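Local structure of putative oxidoreductase (Magnetospirillum magnetotacticum, 3C1A) at residues A107-V112 with R306-L311; S178-L183 with V218-R223; R233-G238 with T242-D247. The protein probably binds a nicotinamide cofactor through a Rossmann-fold domain and uses it to oxidise or reduce a substrate. One frame throughout, in Å; residues are numbered along the deposited sequence. Where two conformers were deposited one is given.

Contact 1 of 3, residues A107-V112 with R306-L311; sequences AEAEAV and RVVRVL
The carboxylate of E110 stands at the edge of the R309 guanidinium, near its plane, while neither guanidinium face meets an atom of 107-112. OE2 of E110 lies 4.1 Å from NH2 of R309, too far for a salt bridge, so any attraction between the charges is probably weak. The two flat groups are turned 58° from each other, and the side chains cross at about a right angle, an orientation unlike that of a carboxylate and guanidinium paired edge to edge. R309 places its CG anti to the backbone N (chi1 -179°), and a bend at chi3 then carries the guanidinium across to the facing helix; E110 meets it with a chain extended beyond CG.

Beneath this charged fringe, A109 and V308 form the apolar part of the interface. The CB of A109 is 4.2 Å from CG1 of V308, and their CA atoms are 7.3 Å apart, a close helix approach in which one of the two side chains is a single methyl. The two segments together bury a small area, 93 Å².

L305, also on helix 301-314, touches A109 and the side chain of E110, and T103 touches A109 and V308. Helix 106-119, part of the Rossmann fold, thus packs against the C-terminal helix 301-314, whose L311 reaches W170 and A174 on helix 168-184.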
loop_
_atom_site.group_PDB
_atom_site.type_symbol
_atom_site.label_atom_id
_atom_site.label_comp_id
_atom_site.label_asym_id
_atom_site.label_seq_id
_atom_site.Cartn_x
_atom_site.Cartn_y
_atom_site.Cartn_z
ATOM N N ALA A 107 18.010 0.639 -5.576
ATOM C CA ALA A 107 19.187 0.781 -4.722
ATOM C C ALA A 107 18.867 1.394 -3.359
ATOM O O ALA A 107 19.458 0.991 -2.363
ATOM C CB ALA A 107 20.287 1.574 -5.437
ATOM N N GLU A 108 17.938 2.349 -3.320
ATOM C CA GLU A 108 17.498 2.984 -2.049
ATOM C C GLU A 108 16.727 1.973 -1.200
ATOM O O GLU A 108 16.868 1.912 0.055
ATOM C CB GLU A 108 16.578 4.189 -2.307
ATOM C CG GLU A 108 17.280 5.485 -2.511
ATOM C CD GLU A 108 16.400 6.644 -2.967
ATOM O OE1 GLU A 108 15.133 6.624 -2.875
ATOM O OE2 GLU A 108 17.026 7.637 -3.399
ATOM N N ALA A 109 15.878 1.215 -1.892
ATOM C CA ALA A 109 15.108 0.130 -1.288
ATOM C C ALA A 109 16.081 -0.833 -0.647
ATOM O O ALA A 109 15.928 -1.202 0.497
ATOM C CB ALA A 109 14.342 -0.575 -2.341
ATOM N N GLU A 110 17.102 -1.238 -1.395
ATOM C CA GLU A 110 18.097 -2.186 -0.876
ATOM C C GLU A 110 18.889 -1.605 0.296
ATOM O O GLU A 110 19.268 -2.348 1.202
ATOM C CB GLU A 110 19.018 -2.627 -2.013
ATOM C CG GLU A 110 18.245 -3.465 -3.006
ATOM C CD GLU A 110 18.989 -3.762 -4.272
ATOM O OE1 GLU A 110 19.705 -2.868 -4.785
ATOM O OE2 GLU A 110 18.816 -4.893 -4.780
ATOM N N ALA A 111 19.116 -0.291 0.309
ATOM C CA ALA A 111 19.870 0.371 1.399
ATOM C C ALA A 111 19.088 0.347 2.703
ATOM O O ALA A 111 19.625 0.092 3.798
ATOM C CB ALA A 111 20.209 1.788 1.050
ATOM N N VAL A 112 17.799 0.612 2.570
ATOM C CA VAL A 112 16.845 0.418 3.638
ATOM C C VAL A 112 16.755 -1.033 4.186
ATOM O O VAL A 112 16.914 -1.254 5.394
ATOM C CB VAL A 112 15.467 0.927 3.182
ATOM C CG1 VAL A 112 14.431 0.681 4.268
ATOM C CG2 VAL A 112 15.546 2.431 2.796
ATOM N N ARG A 306 10.442 -5.904 -2.944
ATOM C CA ARG A 306 10.100 -6.748 -4.094
ATOM C C ARG A 306 9.130 -6.008 -5.030
ATOM O O ARG A 306 9.221 -6.161 -6.242
ATOM C CB ARG A 306 9.494 -8.067 -3.631
ATOM C CG ARG A 306 10.460 -8.946 -2.856
ATOM C CD ARG A 306 9.715 -10.029 -2.072
ATOM N NE ARG A 306 8.828 -10.781 -2.939
ATOM C CZ ARG A 306 7.712 -11.395 -2.566
ATOM N NH1 ARG A 306 7.363 -11.438 -1.292
ATOM N NH2 ARG A 306 6.975 -12.033 -3.466
ATOM N N VAL A 307 8.197 -5.237 -4.451
ATOM C CA VAL A 307 7.261 -4.369 -5.228
ATOM C C VAL A 307 8.049 -3.335 -6.029
ATOM O O VAL A 307 7.714 -3.088 -7.194
ATOM C CB VAL A 307 6.311 -3.599 -4.335
ATOM C CG1 VAL A 307 5.563 -2.530 -5.119
ATOM C CG2 VAL A 307 5.326 -4.596 -3.550
ATOM N N VAL A 308 9.033 -2.695 -5.380
ATOM C CA VAL A 308 9.910 -1.722 -6.063
ATOM C C VAL A 308 10.671 -2.358 -7.221
ATOM O O VAL A 308 10.879 -1.732 -8.297
ATOM C CB VAL A 308 10.901 -1.019 -5.091
ATOM C CG1 VAL A 308 12.020 -0.245 -5.857
ATOM C CG2 VAL A 308 10.196 -0.025 -4.185
ATOM N N ARG A 309 11.071 -3.606 -7.037
ATOM C CA ARG A 309 11.801 -4.316 -8.107
ATOM C C ARG A 309 10.922 -4.511 -9.335
ATOM O O ARG A 309 11.322 -4.243 -10.451
ATOM C CB ARG A 309 12.345 -5.662 -7.616
ATOM C CG ARG A 309 13.126 -6.382 -8.720
ATOM C CD ARG A 309 13.788 -7.659 -8.267
ATOM N NE ARG A 309 14.779 -7.416 -7.233
ATOM C CZ ARG A 309 14.625 -7.741 -5.955
ATOM N NH1 ARG A 309 13.514 -8.326 -5.530
ATOM N NH2 ARG A 309 15.593 -7.481 -5.091
ATOM N N VAL A 310 9.689 -4.924 -9.122
ATOM C CA VAL A 310 8.773 -5.176 -10.212
ATOM C C VAL A 310 8.407 -3.848 -10.899
ATOM O O VAL A 310 8.282 -3.785 -12.114
ATOM C CB VAL A 310 7.455 -5.833 -9.698
ATOM C CG1 VAL A 310 6.409 -5.889 -10.805
ATOM C CG2 VAL A 310 7.696 -7.207 -9.110
ATOM N N LEU A 311 8.179 -2.792 -10.115
ATOM C CA LEU A 311 7.761 -1.534 -10.711
ATOM C C LEU A 311 8.847 -0.994 -11.627
ATOM O O LEU A 311 8.548 -0.513 -12.730
ATOM C CB LEU A 311 7.401 -0.529 -9.644
ATOM C CG LEU A 311 6.111 -0.882 -8.915
ATOM C CD1 LEU A 311 5.928 0.086 -7.809
ATOM C CD2 LEU A 311 4.963 -0.852 -9.932
#

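Contact 2 of 3, residues S178-L183 with V218-R223; sequences SMVLDL and VEAHIR
V180 carries the apolar contact by dividing its two methyls between A220 and I222. Its CG1 lies 3.5 Å from CB of A220, the tighter of the two meetings, and its CG2 comes within 3.9 Å of CD1 of I222. With CG1 anti to the backbone N (chi1 179°), the valine has both branches directed at the strand. I222 answers tip to tip: its CG1 is anti to the carbonyl carbon and its chain continues extended to CD1. A220, two residues earlier on the same strand face, adds only its CB, and the CA atoms of V180 and A220 are 7.1 Å apart, a spacing consistent with the small alanine side chain. CG2 of V180 also lies 4.1 Å from CB of A220, so the alanine methyl faces both valine branches. All three residues are buried, and F215 of strand 204-215 covers V180 as well.

The polar interactions run within each segment or to third parties. On the strand face turned from the helix, NE2 of H221 donates to OE1 of E219 at 2.9 Å, a weak bond with an N-H...O angle of 128°. R223 pairs with D208 and E154, and D182, on the helix, is gripped by K139 and W135 through OD2.

The strand's main chain is taken up by its sheet neighbours, V151 and S153 on one side and L213 and L211 on the other. A helix laid by its apolar face on one side of a mixed sheet, here 168-184 on 218-225, is the alpha/beta arrangement of the GFO/IDH/MocA C-terminal domain.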
loop_
_atom_site.group_PDB
_atom_site.type_symbol
_atom_site.label_atom_id
_atom_site.label_comp_id
_atom_site.label_asym_id
_atom_site.label_seq_id
_atom_site.Cartn_x
_atom_site.Cartn_y
_atom_site.Cartn_z
ATOM N N SER A 178 1.631 -5.129 -4.792
ATOM C CA SER A 178 1.694 -5.699 -3.439
ATOM C C SER A 178 0.677 -6.824 -3.255
ATOM O O SER A 178 0.972 -7.852 -2.630
ATOM C CB SER A 178 1.483 -4.615 -2.360
ATOM O OG SER A 178 0.244 -3.951 -2.483
HETATM N N MSE A 179 -0.512 -6.617 -3.802
HETATM C CA MSE A 179 -1.603 -7.577 -3.692
HETATM C C MSE A 179 -1.264 -8.861 -4.473
HETATM O O MSE A 179 -1.366 -9.974 -3.935
HETATM C CB MSE A 179 -2.895 -6.919 -4.172
HETATM C CG MSE A 179 -4.106 -7.800 -4.146
HETATM SE SE MSE A 179 -4.325 -8.854 -5.772
HETATM C CE MSE A 179 -4.817 -7.460 -6.948
ATOM N N VAL A 180 -0.785 -8.706 -5.705
ATOM C CA VAL A 180 -0.418 -9.854 -6.536
ATOM C C VAL A 180 0.733 -10.688 -5.935
ATOM O O VAL A 180 0.598 -11.899 -5.773
ATOM C CB VAL A 180 -0.146 -9.429 -7.976
ATOM C CG1 VAL A 180 0.257 -10.616 -8.812
ATOM C CG2 VAL A 180 -1.425 -8.807 -8.616
ATOM N N LEU A 181 1.824 -10.037 -5.547
ATOM C CA LEU A 181 2.922 -10.711 -4.836
ATOM C C LEU A 181 2.499 -11.360 -3.516
ATOM O O LEU A 181 2.954 -12.474 -3.197
ATOM C CB LEU A 181 4.100 -9.780 -4.608
ATOM C CG LEU A 181 4.779 -9.059 -5.786
ATOM C CD1 LEU A 181 6.008 -8.215 -5.331
ATOM C CD2 LEU A 181 5.201 -9.999 -6.893
ATOM N N ASP A 182 1.629 -10.709 -2.764
ATOM C CA ASP A 182 1.089 -11.291 -1.526
ATOM C C ASP A 182 0.255 -12.559 -1.786
ATOM O O ASP A 182 0.443 -13.590 -1.122
ATOM C CB ASP A 182 0.266 -10.292 -0.741
ATOM C CG ASP A 182 -0.189 -10.859 0.581
ATOM O OD1 ASP A 182 0.682 -11.263 1.394
ATOM O OD2 ASP A 182 -1.416 -10.898 0.798
ATOM N N LEU A 183 -0.611 -12.498 -2.789
ATOM C CA LEU A 183 -1.364 -13.671 -3.277
ATOM C C LEU A 183 -0.496 -14.811 -3.753
ATOM O O LEU A 183 -0.752 -15.959 -3.394
ATOM C CB LEU A 183 -2.291 -13.262 -4.428
ATOM C CG LEU A 183 -3.208 -14.309 -5.097
ATOM C CD1 LEU A 183 -4.140 -14.909 -4.053
ATOM C CD2 LEU A 183 -4.028 -13.758 -6.301
ATOM N N VAL A 218 0.543 -18.801 -14.946
ATOM C CA VAL A 218 -0.548 -17.977 -14.434
ATOM C C VAL A 218 -0.125 -16.532 -14.655
ATOM O O VAL A 218 0.988 -16.161 -14.267
ATOM C CB VAL A 218 -0.772 -18.225 -12.918
ATOM C CG1 VAL A 218 -1.786 -17.242 -12.323
ATOM C CG2 VAL A 218 -1.183 -19.651 -12.654
ATOM N N GLU A 219 -0.988 -15.733 -15.281
ATOM C CA GLU A 219 -0.708 -14.299 -15.453
ATOM C C GLU A 219 -1.612 -13.459 -14.601
ATOM O O GLU A 219 -2.779 -13.804 -14.402
ATOM C CB GLU A 219 -0.868 -13.862 -16.899
ATOM C CG GLU A 219 0.235 -14.355 -17.778
ATOM C CD GLU A 219 0.235 -13.710 -19.123
ATOM O OE1 GLU A 219 -0.839 -13.248 -19.562
ATOM O OE2 GLU A 219 1.325 -13.652 -19.737
ATOM N N ALA A 220 -1.039 -12.367 -14.091
ATOM C CA ALA A 220 -1.753 -11.308 -13.376
ATOM C C ALA A 220 -1.701 -10.117 -14.290
ATOM O O ALA A 220 -0.616 -9.755 -14.777
ATOM C CB ALA A 220 -1.085 -10.978 -12.037
ATOM N N HIS A 221 -2.855 -9.560 -14.612
ATOM C CA HIS A 221 -2.975 -8.337 -15.428
ATOM C C HIS A 221 -3.534 -7.214 -14.551
ATOM O O HIS A 221 -4.648 -7.291 -13.989
ATOM C CB HIS A 221 -3.881 -8.511 -16.648
ATOM C CG HIS A 221 -3.455 -9.608 -17.581
ATOM N ND1 HIS A 221 -4.236 -10.714 -17.827
ATOM C CD2 HIS A 221 -2.339 -9.769 -18.330
ATOM C CE1 HIS A 221 -3.618 -11.513 -18.678
ATOM N NE2 HIS A 221 -2.467 -10.961 -19.005
ATOM N N ILE A 222 -2.748 -6.165 -14.431
ATOM C CA ILE A 222 -3.074 -5.044 -13.570
ATOM C C ILE A 222 -3.319 -3.820 -14.419
ATOM O O ILE A 222 -2.384 -3.280 -14.985
ATOM C CB ILE A 222 -1.897 -4.748 -12.627
ATOM C CG1 ILE A 222 -1.665 -5.924 -11.663
ATOM C CG2 ILE A 222 -2.019 -3.370 -11.936
ATOM C CD1 ILE A 222 -0.307 -5.795 -10.858
ATOM N N ARG A 223 -4.563 -3.379 -14.489
ATOM C CA ARG A 223 -4.897 -2.189 -15.277
ATOM C C ARG A 223 -4.994 -0.923 -14.397
ATOM O O ARG A 223 -5.688 -0.910 -13.382
ATOM C CB ARG A 223 -6.182 -2.400 -16.070
ATOM C CG ARG A 223 -6.398 -1.339 -17.171
ATOM C CD ARG A 223 -7.845 -1.196 -17.562
ATOM N NE ARG A 223 -8.023 -0.100 -18.508
ATOM C CZ ARG A 223 -9.193 0.484 -18.769
ATOM N NH1 ARG A 223 -10.323 0.073 -18.193
ATOM N NH2 ARG A 223 -9.237 1.480 -19.649
#

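Contact 3 of 3, residues R233-G238 with T242-D247; sequences RLAVFG and TLVMDD
L234 and M245 exchange two main-chain hydrogen bonds, satisfying the N-H and C=O of both. N of L234 sits 2.8 Å from O of M245, in the carbonyl plane, with an N-H...O angle of 159°. N of M245 reaches O of L234 at 2.9 Å, tilted 29° from that carbonyl's plane. V236 and L243 repeat the pattern: N of L243 donates to O of V236, and N of V236 to O of L243, although the 2.5 Å modelled for the latter is doubtfully short.

These pairs define the antiparallel beta hairpin of strands 229-238 and 242-246, whose axes lie 4.4 Å apart at 175°, within the mixed sheet of the GFO/IDH/MocA C-terminal domain. L234, V236, L243 and M245 face helices 133-140 and 142-145.

On the other face, R233 and D246, a non-hydrogen-bonded pair, lie side by side, and a water joins them: it accepts from NH1 of R233 at 2.7 Å, in the guanidinium plane, and donates to OD2 of D246. R233 has a stronger mate in E154, bound through NE, and OD1 of D246 accepts from N of R248. A second water donates to O of G238 and to OG1 of T242, which is also bonded to O of P257.

This water stands in the plane of the F237 ring, at its edge. T242 holds CG2 anti to its backbone N, which lays the methyl obliquely against the F237 ring, 3.4 Å from CD1. Replacing the phenylalanine by an alanine would probably strip T242 CG2 of its aromatic neighbour and open a gap beside A150 and R152.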
loop_
_atom_site.group_PDB
_atom_site.type_symbol
_atom_site.label_atom_id
_atom_site.label_comp_id
_atom_site.label_asym_id
_atom_site.label_seq_id
_atom_site.Cartn_x
_atom_site.Cartn_y
_atom_site.Cartn_z
ATOM N N ARG A 233 -11.223 -2.710 -8.457
ATOM C CA ARG A 233 -11.751 -4.067 -8.393
ATOM C C ARG A 233 -10.667 -5.057 -8.679
ATOM O O ARG A 233 -9.696 -4.738 -9.379
ATOM C CB ARG A 233 -12.943 -4.257 -9.328
ATOM C CG ARG A 233 -12.751 -3.754 -10.721
ATOM C CD ARG A 233 -14.015 -4.005 -11.506
ATOM N NE ARG A 233 -13.901 -3.591 -12.900
ATOM C CZ ARG A 233 -14.781 -3.912 -13.842
ATOM N NH1 ARG A 233 -15.825 -4.685 -13.542
ATOM N NH2 ARG A 233 -14.603 -3.484 -15.091
ATOM N N LEU A 234 -10.803 -6.252 -8.120
ATOM C CA LEU A 234 -9.923 -7.346 -8.520
ATOM C C LEU A 234 -10.702 -8.653 -8.570
ATOM O O LEU A 234 -11.797 -8.755 -8.015
ATOM C CB LEU A 234 -8.696 -7.443 -7.612
ATOM C CG LEU A 234 -8.857 -7.847 -6.147
ATOM C CD1 LEU A 234 -9.188 -9.369 -5.913
ATOM C CD2 LEU A 234 -7.555 -7.442 -5.458
ATOM N N ALA A 235 -10.163 -9.639 -9.281
ATOM C CA ALA A 235 -10.828 -10.926 -9.395
ATOM C C ALA A 235 -9.748 -11.976 -9.369
ATOM O O ALA A 235 -8.729 -11.769 -9.986
ATOM C CB ALA A 235 -11.609 -11.001 -10.694
ATOM N N VAL A 236 -9.947 -13.070 -8.644
ATOM C CA VAL A 236 -8.988 -14.190 -8.648
ATOM C C VAL A 236 -9.715 -15.398 -9.258
ATOM O O VAL A 236 -10.709 -15.859 -8.728
ATOM C CB VAL A 236 -8.396 -14.528 -7.233
ATOM C CG1 VAL A 236 -7.417 -15.713 -7.328
ATOM C CG2 VAL A 236 -7.645 -13.314 -6.672
ATOM N N PHE A 237 -9.237 -15.860 -10.400
ATOM C CA PHE A 237 -9.930 -16.908 -11.148
ATOM C C PHE A 237 -9.279 -18.228 -10.804
ATOM O O PHE A 237 -8.078 -18.417 -10.972
ATOM C CB PHE A 237 -9.864 -16.674 -12.673
ATOM C CG PHE A 237 -10.450 -15.357 -13.121
ATOM C CD1 PHE A 237 -11.787 -15.248 -13.474
ATOM C CD2 PHE A 237 -9.641 -14.232 -13.224
ATOM C CE1 PHE A 237 -12.320 -14.054 -13.878
ATOM C CE2 PHE A 237 -10.173 -13.015 -13.643
ATOM C CZ PHE A 237 -11.515 -12.921 -13.946
ATOM N N GLY A 238 -10.075 -19.170 -10.345
ATOM C CA GLY A 238 -9.553 -20.515 -10.109
ATOM C C GLY A 238 -10.299 -21.558 -10.887
ATOM O O GLY A 238 -11.268 -21.266 -11.599
ATOM N N THR A 242 -14.451 -18.095 -8.763
ATOM C CA THR A 242 -13.771 -16.820 -9.020
ATOM C C THR A 242 -14.089 -15.947 -7.805
ATOM O O THR A 242 -15.248 -15.864 -7.404
ATOM C CB THR A 242 -14.317 -16.160 -10.303
ATOM O OG1 THR A 242 -14.172 -17.066 -11.426
ATOM C CG2 THR A 242 -13.586 -14.838 -10.593
ATOM N N LEU A 243 -13.067 -15.341 -7.198
ATOM C CA LEU A 243 -13.282 -14.402 -6.094
ATOM C C LEU A 243 -13.052 -13.006 -6.609
ATOM O O LEU A 243 -12.038 -12.750 -7.268
ATOM C CB LEU A 243 -12.323 -14.698 -4.948
ATOM C CG LEU A 243 -12.673 -15.977 -4.205
ATOM C CD1 LEU A 243 -11.529 -16.515 -3.401
ATOM C CD2 LEU A 243 -13.914 -15.692 -3.330
ATOM N N VAL A 244 -14.016 -12.129 -6.368
ATOM C CA VAL A 244 -13.974 -10.728 -6.801
ATOM C C VAL A 244 -14.121 -9.743 -5.610
ATOM O O VAL A 244 -14.970 -9.898 -4.756
ATOM C CB VAL A 244 -15.069 -10.409 -7.866
ATOM C CG1 VAL A 244 -15.049 -8.915 -8.265
ATOM C CG2 VAL A 244 -14.939 -11.281 -9.107
HETATM N N MSE A 245 -13.263 -8.729 -5.571
HETATM C CA MSE A 245 -13.483 -7.596 -4.673
HETATM C C MSE A 245 -13.734 -6.374 -5.513
HETATM O O MSE A 245 -12.887 -6.029 -6.311
HETATM C CB MSE A 245 -12.252 -7.358 -3.827
HETATM C CG MSE A 245 -12.183 -8.214 -2.640
HETATM SE SE MSE A 245 -10.453 -8.193 -1.844
HETATM C CE MSE A 245 -10.060 -6.331 -1.760
ATOM N N ASP A 246 -14.883 -5.728 -5.336
ATOM C CA ASP A 246 -15.326 -4.644 -6.224
ATOM C C ASP A 246 -15.955 -3.497 -5.452
ATOM O O ASP A 246 -16.939 -3.715 -4.757
ATOM C CB ASP A 246 -16.361 -5.195 -7.199
ATOM C CG ASP A 246 -16.790 -4.169 -8.253
ATOM O OD1 ASP A 246 -16.517 -2.952 -8.085
ATOM O OD2 ASP A 246 -17.391 -4.604 -9.254
ATOM N N ASP A 247 -15.414 -2.282 -5.594
ATOM C CA ASP A 247 -15.941 -1.102 -4.859
ATOM C C ASP A 247 -17.373 -0.711 -5.189
ATOM O O ASP A 247 -18.105 -0.237 -4.315
ATOM C CB ASP A 247 -15.069 0.133 -5.087
ATOM C CG ASP A 247 -13.984 0.244 -4.084
ATOM O OD1 ASP A 247 -13.978 -0.588 -3.146
ATOM O OD2 ASP A 247 -13.143 1.166 -4.227
HETATM O O HOH W 1 -16.752 -6.358 -11.636
HETATM O O HOH W 2 -12.489 -18.831 -12.613
#

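From the N terminus, the chain builds most of the Rossmann sheet before helix 106-119, where contact 1 opens, then adds edge strand 123-126. Contact 2 opens on helix 168-184 and closes its loop when strand 218-225 returns beneath that helix. The next strand starts contact 3, a short hairpin closed at 242-247, so contacts 2 and 3 follow in series and none cross. Contact 1 closes last, at 306-311, and encloses both. V307 lies against S178, joining the C-terminal helix to contact 2, while CD2 of L183 packs on CG2 of V236, joining contacts 2 and 3 over one sheet. Contact 3, about 28 Å from contact 1 between centres, does not touch it.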